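PDB 5IB9: aminopeptidase from Aneurinibacillus sp. AM-1, which probably acts as a zinc-dependent aminopeptidase, removing residues from the N-terminus of peptides with the help of a pair of metal ions. Local coordinates for residues 237-242 and 378-383; 225-230 and 246-251; 11-16 and 384-389. One frame throughout, in Å; residues are numbered along the deposited sequence.

Contact 1 of 3, residues 237-242 and 378-383; sequences GANDDA and DKISKE. With ZN (zinc ion), chain C; ZN (zinc ion), chain B; ZN (zinc ion), chain F; BES (2-(3-amino-2-hydroxy-4-phenyl-butyrylamino)-4-methyl-pentanoic acid), chain H.
I380 reaches into the start of helix 238-256 and meets A238 and N239. The contact is small and mostly apolar. CG1 of I380 lies 4.1 Å from CB of A238. The terminal CD1 goes further, to 3.8 Å from OD1 of N239, and it also approaches the carbonyl oxygen of A238. With chi1 at -59°, CG1 sits beside the backbone N of I380 and carries CD1 to the helix start. The side chains of N239 and I380 pass each other at a slant. The amide of N239 is held by other partners: OD1 accepts from G304 N, and ND2 donates to E367 OE2. I22 of helix 15-25 also touches both A238 and I380. This is the closer-packed part; A238 and N239 are buried, and I380 is partly exposed.

Both ends of 378-383 are looser. At one, E383 is exposed, and its extended side chain binds a zinc ion through OE1 at 2.0 Å. At the other, D378 is exposed, and its OD1 forms a salt bridge of 2.8 Å with NZ of K379.

The inner side of 237-242 faces the active centre. A242 N bonds to G237 O at 3.0 Å, closing a wide pi-type turn. D240 OD1 binds one zinc at 2.0 Å and OD2 binds the second. O2 of the bound inhibitor also joins both metals. H228 and D301 complete the protein ligands of one zinc, E273 and H371 those of the other. A bridging aspartate with a cis peptide to D241 is typical of the M28 dizinc aminopeptidase site.

Contact 2 of 3, residues 225-230 and 246-251; sequences IGSHHD and AVTLEL. With ZN (zinc ion), chain C.
One residue past S227, which meets T248, the imidazole of H228 has partners at two of its edges. The carbonyl carbon of D230 lies in the ring plane beside one edge. There ND1 donates two weak bonds, to D230 O at 2.9 Å and to D230 OD1 at 3.0 Å. Both are bent, with N-H...acceptor angles of 125° and 133°. The firmer hold is at another edge, where NE2 binds a zinc ion at 2.0 Å. This zinc belongs to the inhibitor-binding dizinc site, and D240 and D301 complete its protein ligands. The metal is almost equally far from CD2 and CE1, so it lies near the line that bisects the CD2-NE2-CE1 angle. The carboxylate oxygens of D230 accept from the backbone N atoms of E272 and E273. D230 is a second-shell residue and may help to set the ring's rotation.

The segments meet at S227 and T248, where helix 238-256 packs on strand 222-228 of the M28 domain. Strand 225-228 and helix 246-251 run roughly antiparallel, at 146°, with axes 8.0 Å apart. S227 OG donates to T248 OG1 at 3.0 Å. S227 CB points toward the helix, and its torsion, with OG between backbone N and carbonyl carbon, completes the approach. T248 OG1 donates in its turn to G244 O, one turn back in the helix. Its methyl CG2 lies 3.9 Å from I225 O. F266 of strand 263-269 touches both I225 and T248.

The S227-T248-G244 relay thus satisfies two buried hydroxyls inside the strand-helix interface, one residue before a metal ligand.

Contact 3 of 3, residues 11-16 and 384-389; sequences KRTDAE and KLDNVA. With ZN (zinc ion), chain E; ZN (zinc ion), chain D.
A zinc site joins the loop before helix 15-25 to the first turns of helix 382-400, through T13 and D386. T13 gives the zinc two ligands, its backbone O at 2.1 Å and its OG1 at 2.2 Å. They close a six-membered chelate ring. The T13 chi1, at 46°, holds OG1 on the carbonyl side, where it can chelate with O. D386 OD1 binds the same metal at 2.0 Å. Three waters complete an octahedron, and one of them stands trans to each protein oxygen.

T13 OG1 and D386 OD1 are close, at 2.9 Å, because they share the metal. They are not hydrogen-bonded to each other. T13 OG1 bonds to D390 OD1 instead. The two side chains meet at about a right angle.

D386 extends from its helix with CG anti to the backbone N, chi1 -175°. Its second oxygen, OD2, binds another zinc, which D390 also holds. One water lies between the two metals, 2.1 Å from the first, so carboxylate and water both bridge them.

Away from the metals the contact is apolar. T13 CG2 packs on A389 CB at 3.8 Å, and A15 CB lies 4.2 Å from D386 CB. A389 also touches M18 and V247 of the neighbouring helices. D14 is the N-cap of helix 15-25, and its OD1 accepts a weak bond from E16 N at 2.9 Å.

The site lies apart from the inhibitor-binding centre. It is a water-rich, all-oxygen dizinc site at the partly buried edge of the domain, bridged by one helix aspartate and a water.

Overall arrangement
The three contacts lie on the same side of the chain's centre, their centres about 12 to 13 Å apart. Contact 2 is core, contact 1 is buried where its segments meet, and contact 3 is only partly buried. Contacts 1 and 2 share helix 238-256 and one active-site zinc, and D241 OD2 probably accepts from H228 N between them. Contacts 1 and 3 share helix 382-400 and are tied by the salt bridge K382-E16. E250 of contact 2 probably accepts from D14 N of contact 3. The chemistry shifts outward: a hydroxyl pair inside, apolar packing behind the segment that carries the zinc ligand D240, and hydrated zinc at the edge.

Contact 1 of 3, residues 237-242 and 378-383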
loop_
_atom_site.group_PDB
_atom_site.type_symbol
_atom_site.label_atom_id
_atom_site.label_comp_id
_atom_site.label_asym_id
_atom_site.label_seq_id
_atom_site.Cartn_x
_atom_site.Cartn_y
_atom_site.Cartn_z
ATOM N N GLY A 237 -11.616 -11.792 22.137
ATOM C CA GLY A 237 -10.863 -12.424 21.033
ATOM C C GLY A 237 -10.173 -13.665 21.428
ATOM O O GLY A 237 -9.084 -13.937 20.884
ATOM N N ALA A 238 -10.696 -14.471 22.357
ATOM C CA ALA A 238 -9.969 -15.640 22.751
ATOM C C ALA A 238 -9.932 -16.607 21.597
ATOM O O ALA A 238 -8.874 -17.227 21.339
ATOM C CB ALA A 238 -10.585 -16.367 23.990
ATOM N N ASN A 239 -11.082 -16.787 20.936
ATOM C CA ASN A 239 -11.024 -17.707 19.786
ATOM C C ASN A 239 -10.678 -16.981 18.502
ATOM O O ASN A 239 -9.962 -17.608 17.650
ATOM C CB ASN A 239 -12.346 -18.519 19.641
ATOM C CG ASN A 239 -12.086 -19.740 18.783
ATOM O OD1 ASN A 239 -11.077 -20.430 18.977
ATOM N ND2 ASN A 239 -12.982 -19.974 17.841
ATOM N N ASP A 240 -11.210 -15.767 18.317
ATOM C CA ASP A 240 -11.003 -14.970 17.109
ATOM C C ASP A 240 -10.043 -13.850 17.496
ATOM O O ASP A 240 -10.523 -12.772 17.841
ATOM C CB ASP A 240 -12.364 -14.358 16.538
ATOM C CG ASP A 240 -12.251 -13.750 15.194
ATOM O OD1 ASP A 240 -11.014 -13.982 14.621
ATOM O OD2 ASP A 240 -13.052 -12.955 14.523
ATOM N N ASP A 241 -8.687 -13.946 17.440
ATOM C CA ASP A 241 -7.990 -15.097 16.910
ATOM C C ASP A 241 -6.813 -15.356 17.809
ATOM O O ASP A 241 -5.760 -15.813 17.343
ATOM C CB ASP A 241 -7.553 -14.900 15.450
ATOM C CG ASP A 241 -7.041 -16.213 14.872
ATOM O OD1 ASP A 241 -7.341 -17.340 15.314
ATOM O OD2 ASP A 241 -6.212 -16.081 13.842
ATOM N N ALA A 242 -6.987 -15.199 19.159
ATOM C CA ALA A 242 -5.904 -15.731 20.010
ATOM C C ALA A 242 -5.621 -17.193 19.863
ATOM O O ALA A 242 -4.451 -17.622 19.999
ATOM C CB ALA A 242 -6.089 -15.345 21.523
ATOM N N ASP A 378 -13.139 -18.990 28.651
ATOM C CA ASP A 378 -13.953 -20.153 29.123
ATOM C C ASP A 378 -14.673 -20.929 28.009
ATOM O O ASP A 378 -15.248 -22.000 28.249
ATOM C CB ASP A 378 -14.880 -19.724 30.267
ATOM C CG ASP A 378 -16.006 -18.834 29.830
ATOM O OD1 ASP A 378 -16.105 -18.456 28.652
ATOM O OD2 ASP A 378 -16.891 -18.485 30.693
ATOM N N LYS A 379 -14.630 -20.435 26.757
ATOM C CA LYS A 379 -15.097 -21.245 25.657
ATOM C C LYS A 379 -14.035 -22.060 24.962
ATOM O O LYS A 379 -14.385 -22.870 24.077
ATOM C CB LYS A 379 -15.724 -20.389 24.638
ATOM C CG LYS A 379 -16.500 -19.173 25.105
ATOM C CD LYS A 379 -17.767 -19.728 25.896
ATOM C CE LYS A 379 -18.700 -18.533 26.042
ATOM N NZ LYS A 379 -18.170 -17.515 27.006
ATOM N N ILE A 380 -12.784 -21.947 25.396
ATOM C CA ILE A 380 -11.711 -22.640 24.725
ATOM C C ILE A 380 -11.540 -24.120 25.151
ATOM O O ILE A 380 -11.582 -24.493 26.362
ATOM C CB ILE A 380 -10.379 -21.861 24.923
ATOM C CG1 ILE A 380 -10.569 -20.430 24.351
ATOM C CG2 ILE A 380 -9.194 -22.718 24.350
ATOM C CD1 ILE A 380 -10.629 -20.398 22.764
ATOM N N SER A 381 -11.365 -24.971 24.120
ATOM C CA SER A 381 -11.073 -26.362 24.290
ATOM C C SER A 381 -9.583 -26.653 24.011
ATOM O O SER A 381 -9.109 -26.530 22.848
ATOM C CB SER A 381 -11.940 -27.172 23.295
ATOM O OG SER A 381 -11.382 -28.494 23.314
ATOM N N LYS A 382 -8.836 -27.102 25.030
ATOM C CA LYS A 382 -7.473 -27.532 24.852
ATOM C C LYS A 382 -7.359 -28.695 23.862
ATOM O O LYS A 382 -6.403 -28.805 23.084
ATOM C CB LYS A 382 -6.858 -27.911 26.164
ATOM C CG LYS A 382 -6.706 -26.690 27.090
ATOM C CD LYS A 382 -6.478 -27.199 28.512
ATOM C CE LYS A 382 -5.059 -27.638 28.708
ATOM N NZ LYS A 382 -4.792 -27.587 30.271
ATOM N N GLU A 383 -8.369 -29.611 23.918
ATOM C CA GLU A 383 -8.269 -30.737 23.015
ATOM C C GLU A 383 -8.335 -30.322 21.539
ATOM O O GLU A 383 -7.614 -30.913 20.708
ATOM C CB GLU A 383 -9.419 -31.701 23.352
ATOM C CG GLU A 383 -9.498 -33.016 22.575
ATOM C CD GLU A 383 -10.699 -33.836 23.022
ATOM O OE1 GLU A 383 -10.492 -34.350 24.142
ATOM O OE2 GLU A 383 -11.711 -33.831 22.360
HETATM ZN ZN ZN C . -10.320 -14.081 12.733
HETATM ZN ZN ZN B . -12.974 -11.797 13.204
HETATM ZN ZN ZN F . -12.150 -35.130 24.834
HETATM N N2 BES H . -12.287 -15.231 11.547
HETATM C C1 BES H . -13.045 -14.239 10.785
HETATM C C6 BES H . -13.457 -14.871 9.457
HETATM C C7 BES H . -14.512 -15.972 9.473
HETATM C C8 BES H . -15.639 -15.948 10.332
HETATM C C12 BES H . -14.361 -17.036 8.556
HETATM C C9 BES H . -16.592 -16.986 10.259
HETATM C C11 BES H . -15.320 -18.085 8.488
HETATM C C10 BES H . -16.427 -18.051 9.351
HETATM C C2 BES H . -12.194 -12.983 10.567
HETATM O O2 BES H . -11.668 -12.775 11.876
HETATM C C3 BES H . -13.159 -11.903 10.214
HETATM O O3 BES H . -13.963 -11.552 11.070
HETATM N N1 BES H . -13.147 -11.468 9.001
HETATM C C4 BES H . -14.135 -10.466 8.591
HETATM C C13 BES H . -13.793 -10.214 7.132
HETATM C C14 BES H . -12.403 -9.612 6.903
HETATM C C15 BES H . -12.357 -9.336 5.405
HETATM C C16 BES H . -12.089 -8.372 7.743
HETATM C C5 BES H . -15.563 -10.997 8.563
HETATM O O1 BES H . -16.519 -10.167 8.552
HETATM O O4 BES H . -15.819 -12.214 8.537
HETATM O O HOH W 1 -11.571 -35.831 26.419
#

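Contact 2 of 3, residues 225-230 and 246-251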
loop_
_atom_site.group_PDB
_atom_site.type_symbol
_atom_site.label_atom_id
_atom_site.label_comp_id
_atom_site.label_asym_id
_atom_site.label_seq_id
_atom_site.Cartn_x
_atom_site.Cartn_y
_atom_site.Cartn_z
ATOM N N ILE A 225 3.071 -19.937 8.027
ATOM C CA ILE A 225 1.943 -20.321 8.991
ATOM C C ILE A 225 1.552 -19.016 9.594
ATOM O O ILE A 225 2.395 -18.363 10.258
ATOM C CB ILE A 225 2.480 -21.309 10.025
ATOM C CG1 ILE A 225 3.113 -22.600 9.397
ATOM C CG2 ILE A 225 1.364 -21.722 10.989
ATOM C CD1 ILE A 225 4.646 -22.440 9.107
ATOM N N GLY A 226 0.292 -18.674 9.435
ATOM C CA GLY A 226 -0.191 -17.334 9.879
ATOM C C GLY A 226 -1.428 -17.430 10.817
ATOM O O GLY A 226 -2.151 -18.429 10.851
ATOM N N SER A 227 -1.655 -16.296 11.460
ATOM C CA SER A 227 -2.852 -16.024 12.304
ATOM C C SER A 227 -2.887 -14.541 12.422
ATOM O O SER A 227 -1.979 -13.835 11.972
ATOM C CB SER A 227 -2.755 -16.726 13.694
ATOM O OG SER A 227 -1.472 -16.359 14.270
ATOM N N HIS A 228 -3.944 -13.996 13.023
ATOM C CA HIS A 228 -4.008 -12.536 13.291
ATOM C C HIS A 228 -4.155 -12.247 14.777
ATOM O O HIS A 228 -4.808 -13.018 15.509
ATOM C CB HIS A 228 -5.157 -11.819 12.471
ATOM C CG HIS A 228 -6.581 -12.208 12.853
ATOM N ND1 HIS A 228 -7.330 -11.441 13.759
ATOM C CD2 HIS A 228 -7.393 -13.121 12.317
ATOM C CE1 HIS A 228 -8.567 -11.996 13.802
ATOM N NE2 HIS A 228 -8.612 -13.014 12.965
ATOM N N HIS A 229 -3.498 -11.172 15.187
ATOM C CA HIS A 229 -3.462 -10.846 16.631
ATOM C C HIS A 229 -4.373 -9.748 17.118
ATOM O O HIS A 229 -4.383 -9.528 18.296
ATOM C CB HIS A 229 -1.990 -10.593 17.097
ATOM C CG HIS A 229 -1.239 -9.589 16.263
ATOM N ND1 HIS A 229 -1.563 -8.285 15.973
ATOM C CD2 HIS A 229 -0.083 -9.856 15.601
ATOM C CE1 HIS A 229 -0.619 -7.765 15.152
ATOM N NE2 HIS A 229 0.293 -8.722 14.967
ATOM N N ASP A 230 -5.149 -9.194 16.199
ATOM C CA ASP A 230 -6.175 -8.197 16.614
ATOM C C ASP A 230 -7.541 -8.877 16.747
ATOM O O ASP A 230 -7.780 -9.987 16.228
ATOM C CB ASP A 230 -6.292 -7.097 15.574
ATOM C CG ASP A 230 -6.772 -7.546 14.209
ATOM O OD1 ASP A 230 -6.299 -8.591 13.645
ATOM O OD2 ASP A 230 -7.665 -6.862 13.662
ATOM N N ALA A 246 -2.011 -18.712 19.287
ATOM C CA ALA A 246 -1.443 -19.708 20.165
ATOM C C ALA A 246 -0.919 -20.961 19.458
ATOM O O ALA A 246 0.155 -21.514 19.772
ATOM C CB ALA A 246 -2.528 -20.172 21.192
ATOM N N VAL A 247 -1.675 -21.399 18.414
ATOM C CA VAL A 247 -1.178 -22.554 17.564
ATOM C C VAL A 247 0.052 -22.151 16.746
ATOM O O VAL A 247 0.983 -22.894 16.625
ATOM C CB VAL A 247 -2.298 -23.083 16.641
ATOM C CG1 VAL A 247 -1.808 -24.260 15.776
ATOM C CG2 VAL A 247 -3.479 -23.566 17.553
ATOM N N THR A 248 0.068 -20.914 16.263
ATOM C CA THR A 248 1.212 -20.391 15.498
ATOM C C THR A 248 2.497 -20.415 16.381
ATOM O O THR A 248 3.498 -20.951 15.936
ATOM C CB THR A 248 0.947 -18.994 14.971
ATOM O OG1 THR A 248 -0.161 -19.032 14.052
ATOM C CG2 THR A 248 2.183 -18.463 14.140
ATOM N N LEU A 249 2.389 -19.894 17.598
ATOM C CA LEU A 249 3.535 -19.868 18.541
ATOM C C LEU A 249 3.936 -21.282 18.887
ATOM O O LEU A 249 5.099 -21.576 18.869
ATOM C CB LEU A 249 3.137 -19.051 19.785
ATOM C CG LEU A 249 3.087 -17.567 19.637
ATOM C CD1 LEU A 249 2.593 -16.970 20.956
ATOM C CD2 LEU A 249 4.524 -17.036 19.341
ATOM N N GLU A 250 2.925 -22.112 19.193
ATOM C CA GLU A 250 3.254 -23.448 19.657
ATOM C C GLU A 250 3.954 -24.238 18.537
ATOM O O GLU A 250 4.899 -25.021 18.763
ATOM C CB GLU A 250 2.055 -24.118 20.273
ATOM C CG GLU A 250 2.395 -25.567 20.805
ATOM C CD GLU A 250 3.465 -25.698 21.895
ATOM O OE1 GLU A 250 3.977 -24.722 22.490
ATOM O OE2 GLU A 250 3.827 -26.891 22.099
ATOM N N LEU A 251 3.473 -24.129 17.292
ATOM C CA LEU A 251 4.112 -24.849 16.235
ATOM C C LEU A 251 5.510 -24.262 16.000
ATOM O O LEU A 251 6.465 -25.019 15.637
ATOM C CB LEU A 251 3.315 -24.840 14.881
ATOM C CG LEU A 251 2.022 -25.674 15.081
ATOM C CD1 LEU A 251 1.245 -25.542 13.801
ATOM C CD2 LEU A 251 2.294 -27.143 15.385
HETATM ZN ZN ZN C . -10.320 -14.081 12.733
#

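Contact 3 of 3, residues 11-16 and 384-389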
loop_
_atom_site.group_PDB
_atom_site.type_symbol
_atom_site.label_atom_id
_atom_site.label_comp_id
_atom_site.label_asym_id
_atom_site.label_seq_id
_atom_site.Cartn_x
_atom_site.Cartn_y
_atom_site.Cartn_z
ATOM N N LYS A 11 4.012 -35.600 19.693
ATOM C CA LYS A 11 4.505 -35.777 21.064
ATOM C C LYS A 11 4.903 -34.468 21.755
ATOM O O LYS A 11 5.170 -34.432 22.969
ATOM C CB LYS A 11 5.709 -36.641 21.072
ATOM C CG LYS A 11 7.007 -36.035 20.524
ATOM C CD LYS A 11 8.141 -37.101 20.676
ATOM C CE LYS A 11 9.404 -36.714 20.029
ATOM N NZ LYS A 11 10.436 -37.794 20.287
ATOM N N ARG A 12 4.975 -33.383 21.006
ATOM C CA ARG A 12 5.462 -32.100 21.478
ATOM C C ARG A 12 4.408 -31.010 21.552
ATOM O O ARG A 12 4.674 -29.966 22.140
ATOM C CB ARG A 12 6.547 -31.592 20.502
ATOM C CG ARG A 12 7.745 -32.452 20.444
ATOM C CD ARG A 12 8.891 -31.661 19.827
ATOM N NE ARG A 12 10.137 -32.335 20.207
ATOM C CZ ARG A 12 10.592 -33.387 19.560
ATOM N NH1 ARG A 12 9.975 -33.900 18.529
ATOM N NH2 ARG A 12 11.758 -33.996 19.954
ATOM N N THR A 13 3.206 -31.139 20.953
ATOM C CA THR A 13 2.271 -30.023 21.019
ATOM C C THR A 13 1.601 -29.832 22.384
ATOM O O THR A 13 0.827 -30.669 22.901
ATOM C CB THR A 13 1.147 -30.335 19.989
ATOM O OG1 THR A 13 0.731 -31.736 20.172
ATOM C CG2 THR A 13 1.613 -30.147 18.486
ATOM N N ASP A 14 1.977 -28.744 23.042
ATOM C CA ASP A 14 1.641 -28.571 24.436
ATOM C C ASP A 14 0.440 -27.710 24.510
ATOM O O ASP A 14 0.498 -26.471 24.197
ATOM C CB ASP A 14 2.864 -28.004 25.118
ATOM C CG ASP A 14 2.696 -27.825 26.635
ATOM O OD1 ASP A 14 1.613 -27.483 27.108
ATOM O OD2 ASP A 14 3.798 -28.035 27.229
ATOM N N ALA A 15 -0.667 -28.291 24.928
ATOM C CA ALA A 15 -1.888 -27.557 24.967
ATOM C C ALA A 15 -1.955 -26.565 26.152
ATOM O O ALA A 15 -2.765 -25.621 26.089
ATOM C CB ALA A 15 -3.101 -28.528 25.004
ATOM N N GLU A 16 -1.183 -26.815 27.223
ATOM C CA GLU A 16 -1.104 -25.815 28.296
ATOM C C GLU A 16 -0.426 -24.502 27.805
ATOM O O GLU A 16 -0.922 -23.449 28.179
ATOM C CB GLU A 16 -0.399 -26.433 29.489
ATOM C CG GLU A 16 -1.298 -27.492 30.187
ATOM C CD GLU A 16 -1.425 -28.879 29.432
ATOM O OE1 GLU A 16 -2.538 -29.493 29.465
ATOM O OE2 GLU A 16 -0.427 -29.405 28.849
ATOM N N LYS A 384 -9.199 -29.363 21.249
ATOM C CA LYS A 384 -9.354 -28.821 19.871
ATOM C C LYS A 384 -8.039 -28.150 19.511
ATOM O O LYS A 384 -7.552 -28.334 18.387
ATOM C CB LYS A 384 -10.537 -27.902 19.702
ATOM C CG LYS A 384 -11.849 -28.716 19.826
ATOM C CD LYS A 384 -12.997 -27.806 19.504
ATOM C CE LYS A 384 -13.577 -27.996 18.167
ATOM N NZ LYS A 384 -15.007 -27.663 18.203
ATOM N N LEU A 385 -7.507 -27.274 20.359
ATOM C CA LEU A 385 -6.272 -26.587 20.032
ATOM C C LEU A 385 -5.186 -27.608 19.751
ATOM O O LEU A 385 -4.417 -27.477 18.772
ATOM C CB LEU A 385 -5.774 -25.752 21.245
ATOM C CG LEU A 385 -6.603 -24.528 21.559
ATOM C CD1 LEU A 385 -6.076 -23.995 22.910
ATOM C CD2 LEU A 385 -6.556 -23.410 20.516
ATOM N N ASP A 386 -5.028 -28.668 20.576
ATOM C CA ASP A 386 -4.048 -29.642 20.367
ATOM C C ASP A 386 -4.261 -30.379 19.015
ATOM O O ASP A 386 -3.270 -30.721 18.345
ATOM C CB ASP A 386 -4.052 -30.690 21.531
ATOM C CG ASP A 386 -2.894 -31.706 21.404
ATOM O OD1 ASP A 386 -1.723 -31.391 21.698
ATOM O OD2 ASP A 386 -3.149 -32.924 20.909
ATOM N N ASN A 387 -5.530 -30.677 18.663
ATOM C CA ASN A 387 -5.761 -31.423 17.458
ATOM C C ASN A 387 -5.387 -30.568 16.255
ATOM O O ASN A 387 -4.821 -31.107 15.307
ATOM C CB ASN A 387 -7.262 -31.719 17.409
ATOM C CG ASN A 387 -7.646 -32.501 16.120
ATOM O OD1 ASN A 387 -7.100 -33.602 15.880
ATOM N ND2 ASN A 387 -8.433 -31.930 15.322
ATOM N N VAL A 388 -5.704 -29.264 16.302
ATOM C CA VAL A 388 -5.335 -28.400 15.155
ATOM C C VAL A 388 -3.830 -28.296 15.060
ATOM O O VAL A 388 -3.209 -28.354 13.968
ATOM C CB VAL A 388 -6.016 -27.048 15.240
ATOM C CG1 VAL A 388 -5.472 -26.053 14.120
ATOM C CG2 VAL A 388 -7.484 -27.282 15.113
ATOM N N ALA A 389 -3.163 -28.108 16.195
ATOM C CA ALA A 389 -1.732 -28.068 16.144
ATOM C C ALA A 389 -1.166 -29.400 15.631
ATOM O O ALA A 389 -0.202 -29.369 14.824
ATOM C CB ALA A 389 -1.218 -27.781 17.612
HETATM ZN ZN ZN E . -0.068 -32.404 22.068
HETATM ZN ZN ZN D . -2.171 -34.230 20.177
HETATM O O HOH W 2 -0.605 -34.218 21.128
HETATM O O HOH W 3 -3.414 -35.821 20.746
HETATM O O HOH W 4 -2.711 -36.556 19.932
HETATM O O HOH W 5 -0.841 -32.931 23.910
HETATM O O HOH W 6 1.789 -33.444 22.745
#